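Local coordinates for cell divisionFtsK/SpoIIIE (Thermomonospora curvata, PDB 4NH0), which serves as an ATPase of the type VII (ESX) secretion system, which exports proteins such as EsxA and EsxB, and might be its translocase subunit, at residues A632-P640 against T855-A864; T823-D831 against A842-G853. All coordinates share one frame; numbering follows the deposited sequence.

Interaction 1: A632-P640 against T855-A864; sequences AVVGLVDRP and TRDGYHFLTA. With ATP (adenosine-5'-triphosphate), chain G.
V637 meets 855-864 through both of its methyls: CG1 lies 3.7 Å from Y859 CB, near the plane of the tyrosine ring and at its edge, while CG2 reaches T855 OG1 and packs on F861 CB. With CG1 anti to the backbone N (chi1 -177°), it is turned mainly to Y859 and CG2 to T855 and F861. Next along the strand, R639 brings its CD to 3.4 Å from Y859 CE2, and its bent chain carries the guanidinium on past the same ring atom, the two planes 39° apart. With an alanine here, Y859 CE2 would probably lose its cover, and D642 and D646 would be likely to lose the charge they approach in long, weak ion pairs. Antiparallel pairing of strands 632-639 and 860-863 places V637 opposite F861, both side chains on one face of the sheet. L636 and L862 exchange two backbone bonds, D638 N gives a nearly straight one to H860 O (2.8 Å, 167°), and A864 N closes the far end on V634 O. At G635 a side chain would run into L862 O, so glycine suits this backbone course. Further out, strand 644-651 flanks 632-639, its Y648 meeting F861 edge-to-face, and R375 forms a salt bridge with D638. T855 to G858 form a type I turn, and G858 and Y859 both face T855 in a G1 beta bulge. At the opposite end of strand 860-863, T863 OG1 takes a hydrogen bond from ATP N6 (2.5 Å) and T863 O a weak one, consistent with recognition of adenine by its amino group.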
loop_
_atom_site.group_PDB
_atom_site.type_symbol
_atom_site.label_atom_id
_atom_site.label_comp_id
_atom_site.label_asym_id
_atom_site.label_seq_id
_atom_site.Cartn_x
_atom_site.Cartn_y
_atom_site.Cartn_z
ATOM N N ALA A 632 -7.868 0.870 9.772
ATOM C CA ALA A 632 -7.955 -0.084 8.674
ATOM C C ALA A 632 -6.952 -1.216 8.839
ATOM O O ALA A 632 -5.783 -0.983 9.143
ATOM C CB ALA A 632 -7.739 0.619 7.347
ATOM N N VAL A 633 -7.419 -2.443 8.640
ATOM C CA VAL A 633 -6.550 -3.609 8.691
ATOM C C VAL A 633 -6.010 -3.899 7.294
ATOM O O VAL A 633 -6.757 -3.895 6.317
ATOM C CB VAL A 633 -7.289 -4.843 9.251
ATOM C CG1 VAL A 633 -8.604 -5.060 8.521
ATOM C CG2 VAL A 633 -6.409 -6.077 9.174
ATOM N N VAL A 634 -4.706 -4.136 7.201
ATOM C CA VAL A 634 -4.052 -4.269 5.905
ATOM C C VAL A 634 -3.489 -5.668 5.658
ATOM O O VAL A 634 -3.679 -6.232 4.581
ATOM C CB VAL A 634 -2.926 -3.225 5.757
ATOM C CG1 VAL A 634 -1.836 -3.723 4.826
ATOM C CG2 VAL A 634 -3.497 -1.906 5.263
ATOM N N GLY A 635 -2.806 -6.232 6.649
ATOM C CA GLY A 635 -2.192 -7.534 6.472
ATOM C C GLY A 635 -1.940 -8.297 7.756
ATOM O O GLY A 635 -2.682 -8.166 8.727
ATOM N N LEU A 636 -0.883 -9.103 7.751
ATOM C CA LEU A 636 -0.534 -9.926 8.901
ATOM C C LEU A 636 0.947 -9.791 9.239
ATOM O O LEU A 636 1.807 -10.182 8.454
ATOM C CB LEU A 636 -0.881 -11.390 8.633
ATOM C CG LEU A 636 -0.745 -12.349 9.815
ATOM C CD1 LEU A 636 -1.763 -12.012 10.891
ATOM C CD2 LEU A 636 -0.899 -13.790 9.357
ATOM N N VAL A 637 1.235 -9.235 10.411
ATOM C CA VAL A 637 2.611 -9.031 10.847
ATOM C C VAL A 637 3.140 -10.265 11.568
ATOM O O VAL A 637 2.435 -10.870 12.372
ATOM C CB VAL A 637 2.727 -7.808 11.776
ATOM C CG1 VAL A 637 4.178 -7.557 12.157
ATOM C CG2 VAL A 637 2.138 -6.586 11.107
ATOM N N ASP A 638 4.382 -10.635 11.274
ATOM C CA ASP A 638 5.003 -11.786 11.914
ATOM C C ASP A 638 5.854 -11.360 13.106
ATOM O O ASP A 638 6.833 -10.630 12.953
ATOM C CB ASP A 638 5.857 -12.562 10.909
ATOM C CG ASP A 638 6.206 -13.958 11.392
ATOM O OD1 ASP A 638 5.915 -14.280 12.563
ATOM O OD2 ASP A 638 6.775 -14.736 10.598
ATOM N N ARG A 639 5.468 -11.820 14.292
ATOM C CA ARG A 639 6.251 -11.594 15.502
ATOM C C ARG A 639 6.687 -12.924 16.104
ATOM O O ARG A 639 6.094 -13.392 17.075
ATOM C CB ARG A 639 5.451 -10.789 16.529
ATOM C CG ARG A 639 5.307 -9.315 16.191
ATOM C CD ARG A 639 5.855 -8.445 17.313
ATOM N NE ARG A 639 4.840 -7.582 17.909
ATOM C CZ ARG A 639 5.108 -6.584 18.745
ATOM N NH1 ARG A 639 6.362 -6.319 19.085
ATOM N NH2 ARG A 639 4.123 -5.848 19.242
ATOM N N PRO A 640 7.736 -13.534 15.532
ATOM C CA PRO A 640 8.189 -14.868 15.936
ATOM C C PRO A 640 8.718 -14.911 17.366
ATOM O O PRO A 640 8.550 -15.922 18.047
ATOM C CB PRO A 640 9.305 -15.176 14.935
ATOM C CG PRO A 640 9.812 -13.842 14.521
ATOM C CD PRO A 640 8.610 -12.944 14.502
ATOM N N THR A 855 7.067 -3.770 8.451
ATOM C CA THR A 855 6.228 -2.959 9.333
ATOM C C THR A 855 7.055 -1.861 10.011
ATOM O O THR A 855 8.240 -2.054 10.274
ATOM C CB THR A 855 5.524 -3.861 10.386
ATOM O OG1 THR A 855 4.257 -4.294 9.873
ATOM C CG2 THR A 855 5.305 -3.142 11.711
ATOM N N ARG A 856 6.432 -0.710 10.269
ATOM C CA ARG A 856 7.091 0.447 10.887
ATOM C C ARG A 856 7.964 0.103 12.101
ATOM O O ARG A 856 8.975 0.762 12.348
ATOM C CB ARG A 856 6.038 1.490 11.291
ATOM C CG ARG A 856 5.728 1.542 12.783
ATOM C CD ARG A 856 4.824 2.706 13.138
ATOM N NE ARG A 856 5.457 3.989 12.854
ATOM C CZ ARG A 856 4.931 5.167 13.169
ATOM N NH1 ARG A 856 3.762 5.229 13.791
ATOM N NH2 ARG A 856 5.578 6.284 12.866
ATOM N N ASP A 857 7.580 -0.929 12.847
ATOM C CA ASP A 857 8.336 -1.340 14.024
ATOM C C ASP A 857 9.554 -2.159 13.621
ATOM O O ASP A 857 10.456 -2.385 14.429
ATOM C CB ASP A 857 7.455 -2.140 14.987
ATOM C CG ASP A 857 6.048 -1.584 15.092
ATOM O OD1 ASP A 857 5.904 -0.391 15.429
ATOM O OD2 ASP A 857 5.086 -2.344 14.854
ATOM N N GLY A 858 9.573 -2.594 12.365
ATOM C CA GLY A 858 10.704 -3.323 11.824
ATOM C C GLY A 858 10.464 -4.815 11.710
ATOM O O GLY A 858 11.380 -5.610 11.908
ATOM N N TYR A 859 9.235 -5.199 11.381
ATOM C CA TYR A 859 8.874 -6.611 11.304
ATOM C C TYR A 859 8.337 -6.989 9.928
ATOM O O TYR A 859 7.732 -6.169 9.240
ATOM C CB TYR A 859 7.843 -6.953 12.379
ATOM C CG TYR A 859 8.359 -6.770 13.786
ATOM C CD1 TYR A 859 9.686 -7.029 14.097
ATOM C CD2 TYR A 859 7.526 -6.317 14.799
ATOM C CE1 TYR A 859 10.167 -6.857 15.380
ATOM C CE2 TYR A 859 7.999 -6.138 16.083
ATOM C CZ TYR A 859 9.317 -6.411 16.370
ATOM O OH TYR A 859 9.791 -6.237 17.649
ATOM N N HIS A 860 8.561 -8.239 9.535
ATOM C CA HIS A 860 8.062 -8.741 8.262
ATOM C C HIS A 860 6.558 -8.958 8.319
ATOM O O HIS A 860 6.041 -9.518 9.285
ATOM C CB HIS A 860 8.762 -10.047 7.882
ATOM C CG HIS A 860 10.216 -9.885 7.568
ATOM N ND1 HIS A 860 10.665 -9.223 6.445
ATOM C CD2 HIS A 860 11.323 -10.302 8.227
ATOM C CE1 HIS A 860 11.985 -9.237 6.427
ATOM N NE2 HIS A 860 12.409 -9.886 7.496
ATOM N N PHE A 861 5.857 -8.513 7.283
ATOM C CA PHE A 861 4.423 -8.742 7.194
ATOM C C PHE A 861 4.034 -9.143 5.779
ATOM O O PHE A 861 4.839 -9.056 4.854
ATOM C CB PHE A 861 3.642 -7.498 7.630
ATOM C CG PHE A 861 3.650 -6.382 6.622
ATOM C CD1 PHE A 861 2.617 -6.246 5.710
ATOM C CD2 PHE A 861 4.681 -5.461 6.597
ATOM C CE1 PHE A 861 2.619 -5.222 4.786
ATOM C CE2 PHE A 861 4.684 -4.431 5.677
ATOM C CZ PHE A 861 3.653 -4.314 4.770
ATOM N N LEU A 862 2.791 -9.580 5.621
ATOM C CA LEU A 862 2.284 -10.002 4.325
ATOM C C LEU A 862 0.924 -9.368 4.065
ATOM O O LEU A 862 -0.038 -9.631 4.786
ATOM C CB LEU A 862 2.193 -11.527 4.258
ATOM C CG LEU A 862 1.793 -12.155 2.924
ATOM C CD1 LEU A 862 2.747 -11.723 1.828
ATOM C CD2 LEU A 862 1.776 -13.668 3.046
ATOM N N THR A 863 0.852 -8.528 3.037
ATOM C CA THR A 863 -0.372 -7.807 2.711
ATOM C C THR A 863 -1.514 -8.758 2.392
ATOM O O THR A 863 -1.356 -9.686 1.602
ATOM C CB THR A 863 -0.172 -6.861 1.513
ATOM O OG1 THR A 863 0.018 -7.631 0.320
ATOM C CG2 THR A 863 1.036 -5.976 1.732
ATOM N N ALA A 864 -2.667 -8.522 3.007
ATOM C CA ALA A 864 -3.843 -9.341 2.753
ATOM C C ALA A 864 -4.379 -9.083 1.353
ATOM O O ALA A 864 -3.910 -8.188 0.655
ATOM C CB ALA A 864 -4.918 -9.069 3.790
HETATM P PG ATP G . 3.762 -2.771 -11.158
HETATM O O1G ATP G . 5.015 -2.266 -10.488
HETATM O O2G ATP G . 2.607 -1.802 -11.124
HETATM O O3G ATP G . 3.991 -3.409 -12.505
HETATM P PB ATP G . 2.958 -3.719 -8.665
HETATM O O1B ATP G . 1.851 -2.700 -8.577
HETATM O O2B ATP G . 4.271 -3.472 -7.966
HETATM O O3B ATP G . 3.284 -3.987 -10.217
HETATM P PA ATP G . 0.806 -5.400 -8.131
HETATM O O1A ATP G . 0.223 -4.831 -6.863
HETATM O O2A ATP G . 0.254 -4.934 -9.456
HETATM O O3A ATP G . 2.389 -5.126 -8.136
HETATM O "O5'" ATP G . 0.713 -7.003 -8.053
HETATM C "C5'" ATP G . 1.379 -7.821 -9.013
HETATM C "C4'" ATP G . 1.010 -9.280 -8.773
HETATM O "O4'" ATP G . 1.472 -9.699 -7.488
HETATM C "C3'" ATP G . -0.495 -9.481 -8.799
HETATM O "O3'" ATP G . -0.873 -10.246 -9.948
HETATM C "C2'" ATP G . -0.837 -10.246 -7.537
HETATM O "O2'" ATP G . -1.460 -11.487 -7.875
HETATM C "C1'" ATP G . 0.484 -10.491 -6.828
HETATM N N9 ATP G . 0.373 -10.071 -5.410
HETATM C C8 ATP G . 0.491 -8.809 -4.958
HETATM N N7 ATP G . 0.338 -8.753 -3.611
HETATM C C5 ATP G . 0.115 -10.008 -3.179
HETATM C C6 ATP G . -0.130 -10.657 -1.870
HETATM N N6 ATP G . -0.169 -9.934 -0.726
HETATM N N1 ATP G . -0.314 -11.993 -1.858
HETATM C C2 ATP G . -0.279 -12.723 -2.988
HETATM N N3 ATP G . -0.062 -12.201 -4.208
HETATM C C4 ATP G . 0.138 -10.872 -4.368
#

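Interaction 2: T823-D831 against A842-G853; sequences TKLELRLGD and AANVPENRPGRG. With ATP (adenosine-5'-triphosphate), chain G.
A842, near the end of helix 839-844, turns its CB toward L829 and toward E826, whose carboxylate is bound by S835 and E836. R828 NH1 donates a weak, bent hydrogen bond to A842 O (2.9 Å, 120°), which lies at the guanidinium edge, near its plane. V845 then packs CG1 on R828 CB, and its carbonyl O sits 3.4 Å from R828 CD. Past P846, E847 crosses the arginine obliquely: its OE2 forms a long salt bridge and weak hydrogen bond with R828 NH2 (3.4 Å), the carboxylate and guanidinium planes 57° apart. R828 thus lies against A842, V845 and E847 and the carbonyls of A843 and P846, its CG anti to the backbone N (chi1 171°). A type II turn from R849 to R852 brings P850 and G851 to the ATP base in the second FtsK domain, a P-loop NTPase; G851 CA lies 3.3 Å from ATP N6, where a side chain could not fit. R852 O then meets L827 CG, which also touches T667 of the P-loop, and G853 CA faces E826 O. Strand 852-854 lies between strands 823-827 and 860-863, strand 823-827 also pairs in parallel with 659-662, and helix 839-844 brings A842 to E826 and L829.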
loop_
_atom_site.group_PDB
_atom_site.type_symbol
_atom_site.label_atom_id
_atom_site.label_comp_id
_atom_site.label_asym_id
_atom_site.label_seq_id
_atom_site.Cartn_x
_atom_site.Cartn_y
_atom_site.Cartn_z
ATOM N N THR A 823 1.967 7.460 7.713
ATOM C CA THR A 823 1.934 6.005 7.653
ATOM C C THR A 823 2.612 5.506 6.386
ATOM O O THR A 823 2.047 5.590 5.297
ATOM C CB THR A 823 0.497 5.463 7.701
ATOM O OG1 THR A 823 -0.126 5.860 8.927
ATOM C CG2 THR A 823 0.503 3.949 7.619
ATOM N N LYS A 824 3.826 4.990 6.529
ATOM C CA LYS A 824 4.561 4.465 5.388
ATOM C C LYS A 824 4.475 2.947 5.340
ATOM O O LYS A 824 4.797 2.265 6.311
ATOM C CB LYS A 824 6.023 4.909 5.433
ATOM C CG LYS A 824 6.211 6.415 5.368
ATOM C CD LYS A 824 7.629 6.778 4.974
ATOM C CE LYS A 824 7.875 8.268 5.117
ATOM N NZ LYS A 824 7.775 8.706 6.535
ATOM N N LEU A 825 4.033 2.426 4.202
ATOM C CA LEU A 825 3.932 0.989 4.004
ATOM C C LEU A 825 4.985 0.531 3.005
ATOM O O LEU A 825 4.796 0.635 1.794
ATOM C CB LEU A 825 2.529 0.615 3.527
ATOM C CG LEU A 825 1.410 1.069 4.466
ATOM C CD1 LEU A 825 0.042 0.735 3.900
ATOM C CD2 LEU A 825 1.590 0.448 5.842
ATOM N N GLU A 826 6.100 0.029 3.526
ATOM C CA GLU A 826 7.239 -0.335 2.695
ATOM C C GLU A 826 7.240 -1.815 2.340
ATOM O O GLU A 826 7.052 -2.674 3.200
ATOM C CB GLU A 826 8.544 0.032 3.402
ATOM C CG GLU A 826 9.797 -0.359 2.644
ATOM C CD GLU A 826 11.061 0.062 3.362
ATOM O OE1 GLU A 826 11.076 1.168 3.942
ATOM O OE2 GLU A 826 12.041 -0.711 3.351
ATOM N N LEU A 827 7.454 -2.103 1.061
ATOM C CA LEU A 827 7.535 -3.474 0.578
ATOM C C LEU A 827 8.975 -3.807 0.205
ATOM O O LEU A 827 9.911 -3.211 0.734
ATOM C CB LEU A 827 6.610 -3.678 -0.622
ATOM C CG LEU A 827 5.160 -4.101 -0.379
ATOM C CD1 LEU A 827 4.478 -3.215 0.646
ATOM C CD2 LEU A 827 4.386 -4.091 -1.687
ATOM N N ARG A 828 9.152 -4.759 -0.704
ATOM C CA ARG A 828 10.483 -5.095 -1.194
ATOM C C ARG A 828 10.947 -4.056 -2.205
ATOM O O ARG A 828 10.276 -3.806 -3.205
ATOM C CB ARG A 828 10.500 -6.490 -1.821
ATOM C CG ARG A 828 11.794 -6.827 -2.548
ATOM C CD ARG A 828 12.984 -6.839 -1.601
ATOM N NE ARG A 828 14.238 -7.090 -2.305
ATOM C CZ ARG A 828 15.432 -7.104 -1.722
ATOM N NH1 ARG A 828 15.540 -6.880 -0.420
ATOM N NH2 ARG A 828 16.521 -7.341 -2.441
ATOM N N LEU A 829 12.099 -3.451 -1.942
ATOM C CA LEU A 829 12.623 -2.414 -2.819
ATOM C C LEU A 829 13.679 -2.968 -3.767
ATOM O O LEU A 829 14.244 -4.034 -3.529
ATOM C CB LEU A 829 13.222 -1.262 -2.009
ATOM C CG LEU A 829 12.422 -0.591 -0.891
ATOM C CD1 LEU A 829 12.569 -1.345 0.421
ATOM C CD2 LEU A 829 12.856 0.857 -0.727
ATOM N N GLY A 830 13.948 -2.226 -4.836
ATOM C CA GLY A 830 15.023 -2.569 -5.749
ATOM C C GLY A 830 16.379 -2.397 -5.088
ATOM O O GLY A 830 17.387 -2.913 -5.569
ATOM N N ASP A 831 16.386 -1.658 -3.978
ATOM C CA ASP A 831 17.575 -1.451 -3.157
ATOM C C ASP A 831 17.135 -1.504 -1.691
ATOM O O ASP A 831 16.179 -0.840 -1.302
ATOM C CB ASP A 831 18.251 -0.108 -3.504
ATOM C CG ASP A 831 19.449 0.236 -2.597
ATOM O OD1 ASP A 831 19.671 -0.416 -1.557
ATOM O OD2 ASP A 831 20.202 1.169 -2.961
ATOM N N ALA A 842 15.559 -4.593 5.421
ATOM C CA ALA A 842 14.989 -4.445 4.087
ATOM C C ALA A 842 15.575 -5.468 3.120
ATOM O O ALA A 842 14.891 -5.943 2.214
ATOM C CB ALA A 842 15.215 -3.037 3.564
ATOM N N ALA A 843 16.845 -5.805 3.321
ATOM C CA ALA A 843 17.533 -6.757 2.458
ATOM C C ALA A 843 17.016 -8.175 2.669
ATOM O O ALA A 843 17.061 -9.002 1.760
ATOM C CB ALA A 843 19.032 -6.702 2.702
ATOM N N ASN A 844 16.528 -8.448 3.873
ATOM C CA ASN A 844 16.041 -9.778 4.218
ATOM C C ASN A 844 14.629 -10.032 3.703
ATOM O O ASN A 844 14.120 -11.149 3.786
ATOM C CB ASN A 844 16.090 -9.981 5.733
ATOM C CG ASN A 844 17.499 -9.901 6.284
ATOM O OD1 ASN A 844 18.460 -10.280 5.616
ATOM N ND2 ASN A 844 17.627 -9.403 7.508
ATOM N N VAL A 845 13.999 -8.988 3.175
ATOM C CA VAL A 845 12.675 -9.116 2.584
ATOM C C VAL A 845 12.762 -9.895 1.276
ATOM O O VAL A 845 13.524 -9.522 0.385
ATOM C CB VAL A 845 12.036 -7.739 2.324
ATOM C CG1 VAL A 845 10.642 -7.899 1.737
ATOM C CG2 VAL A 845 11.985 -6.929 3.610
ATOM N N PRO A 846 11.990 -10.988 1.169
ATOM C CA PRO A 846 11.966 -11.876 0.001
ATOM C C PRO A 846 11.846 -11.122 -1.320
ATOM O O PRO A 846 10.924 -10.327 -1.493
ATOM C CB PRO A 846 10.728 -12.734 0.250
ATOM C CG PRO A 846 10.625 -12.799 1.725
ATOM C CD PRO A 846 11.075 -11.454 2.225
ATOM N N GLU A 847 12.776 -11.377 -2.235
ATOM C CA GLU A 847 12.827 -10.659 -3.504
ATOM C C GLU A 847 11.607 -10.916 -4.380
ATOM O O GLU A 847 10.916 -9.981 -4.782
ATOM C CB GLU A 847 14.095 -11.031 -4.276
ATOM C CG GLU A 847 15.313 -10.195 -3.918
ATOM C CD GLU A 847 16.441 -10.359 -4.915
ATOM O OE1 GLU A 847 16.448 -11.372 -5.646
ATOM O OE2 GLU A 847 17.319 -9.473 -4.975
ATOM N N ASN A 848 11.345 -12.184 -4.678
ATOM C CA ASN A 848 10.272 -12.528 -5.601
ATOM C C ASN A 848 9.075 -13.160 -4.902
ATOM O O ASN A 848 8.564 -14.194 -5.331
ATOM C CB ASN A 848 10.795 -13.467 -6.689
ATOM C CG ASN A 848 10.036 -13.325 -7.993
ATOM O OD1 ASN A 848 8.826 -13.103 -7.999
ATOM N ND2 ASN A 848 10.748 -13.445 -9.107
ATOM N N ARG A 849 8.634 -12.531 -3.818
ATOM C CA ARG A 849 7.444 -12.968 -3.101
ATOM C C ARG A 849 6.543 -11.765 -2.842
ATOM O O ARG A 849 6.672 -11.097 -1.817
ATOM C CB ARG A 849 7.823 -13.657 -1.787
ATOM C CG ARG A 849 8.844 -14.776 -1.950
ATOM C CD ARG A 849 8.217 -16.149 -1.786
ATOM N NE ARG A 849 7.843 -16.415 -0.401
ATOM C CZ ARG A 849 8.674 -16.905 0.514
ATOM N NH1 ARG A 849 9.931 -17.181 0.193
ATOM N NH2 ARG A 849 8.250 -17.118 1.752
ATOM N N PRO A 850 5.626 -11.485 -3.782
ATOM C CA PRO A 850 4.781 -10.285 -3.756
ATOM C C PRO A 850 3.878 -10.213 -2.530
ATOM O O PRO A 850 3.277 -11.215 -2.144
ATOM C CB PRO A 850 3.948 -10.418 -5.036
ATOM C CG PRO A 850 3.939 -11.874 -5.332
ATOM C CD PRO A 850 5.286 -12.371 -4.908
ATOM N N GLY A 851 3.791 -9.032 -1.930
ATOM C CA GLY A 851 2.965 -8.830 -0.755
ATOM C C GLY A 851 3.783 -8.700 0.513
ATOM O O GLY A 851 3.302 -8.190 1.523
ATOM N N ARG A 852 5.025 -9.168 0.464
ATOM C CA ARG A 852 5.911 -9.083 1.616
ATOM C C ARG A 852 6.386 -7.652 1.826
ATOM O O ARG A 852 6.583 -6.909 0.866
ATOM C CB ARG A 852 7.106 -10.019 1.443
ATOM C CG ARG A 852 6.756 -11.492 1.563
ATOM C CD ARG A 852 6.321 -11.832 2.977
ATOM N NE ARG A 852 7.369 -11.532 3.947
ATOM C CZ ARG A 852 8.321 -12.386 4.304
ATOM N NH1 ARG A 852 8.357 -13.599 3.770
ATOM N NH2 ARG A 852 9.236 -12.029 5.194
ATOM N N GLY A 853 6.564 -7.271 3.085
ATOM C CA GLY A 853 6.988 -5.923 3.409
ATOM C C GLY A 853 7.660 -5.808 4.762
ATOM O O GLY A 853 8.065 -6.807 5.356
HETATM P PG ATP G . 3.762 -2.771 -11.158
HETATM O O1G ATP G . 5.015 -2.266 -10.488
HETATM O O2G ATP G . 2.607 -1.802 -11.124
HETATM O O3G ATP G . 3.991 -3.409 -12.505
HETATM P PB ATP G . 2.958 -3.719 -8.665
HETATM O O1B ATP G . 1.851 -2.700 -8.577
HETATM O O2B ATP G . 4.271 -3.472 -7.966
HETATM O O3B ATP G . 3.284 -3.987 -10.217
HETATM P PA ATP G . 0.806 -5.400 -8.131
HETATM O O1A ATP G . 0.223 -4.831 -6.863
HETATM O O2A ATP G . 0.254 -4.934 -9.456
HETATM O O3A ATP G . 2.389 -5.126 -8.136
HETATM O "O5'" ATP G . 0.713 -7.003 -8.053
HETATM C "C5'" ATP G . 1.379 -7.821 -9.013
HETATM C "C4'" ATP G . 1.010 -9.280 -8.773
HETATM O "O4'" ATP G . 1.472 -9.699 -7.488
HETATM C "C3'" ATP G . -0.495 -9.481 -8.799
HETATM O "O3'" ATP G . -0.873 -10.246 -9.948
HETATM C "C2'" ATP G . -0.837 -10.246 -7.537
HETATM O "O2'" ATP G . -1.460 -11.487 -7.875
HETATM C "C1'" ATP G . 0.484 -10.491 -6.828
HETATM N N9 ATP G . 0.373 -10.071 -5.410
HETATM C C8 ATP G . 0.491 -8.809 -4.958
HETATM N N7 ATP G . 0.338 -8.753 -3.611
HETATM C C5 ATP G . 0.115 -10.008 -3.179
HETATM C C6 ATP G . -0.130 -10.657 -1.870
HETATM N N6 ATP G . -0.169 -9.934 -0.726
HETATM N N1 ATP G . -0.314 -11.993 -1.858
HETATM C C2 ATP G . -0.279 -12.723 -2.988
HETATM N N3 ATP G . -0.062 -12.201 -4.208
HETATM C C4 ATP G . 0.138 -10.872 -4.368
#

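Interactions 1 and 2 are consecutive parts of one mixed sheet, their centres about 11 Å apart, with 823-831 and 842-853 nested in the chain between 632-640 and 855-864. Strands 852-854 and 860-863 form the seam: T863 N probably bonds to G851 O (2.9 Å) and G853 N to F861 O (3.0 Å), while L862 CD1 packs on G851 C and H860 on R852. The adenine of ATP lies where the two meet, its N6 approached by T863 from interaction 1 and G851 from interaction 2. Its other hydrogen-bonding partners include K669 NZ and the backbone amides of Q666, T667, G668, S670 and T671, and the magnesium ion is about 13 Å from the T863 side chain and about 10 Å from that of L827.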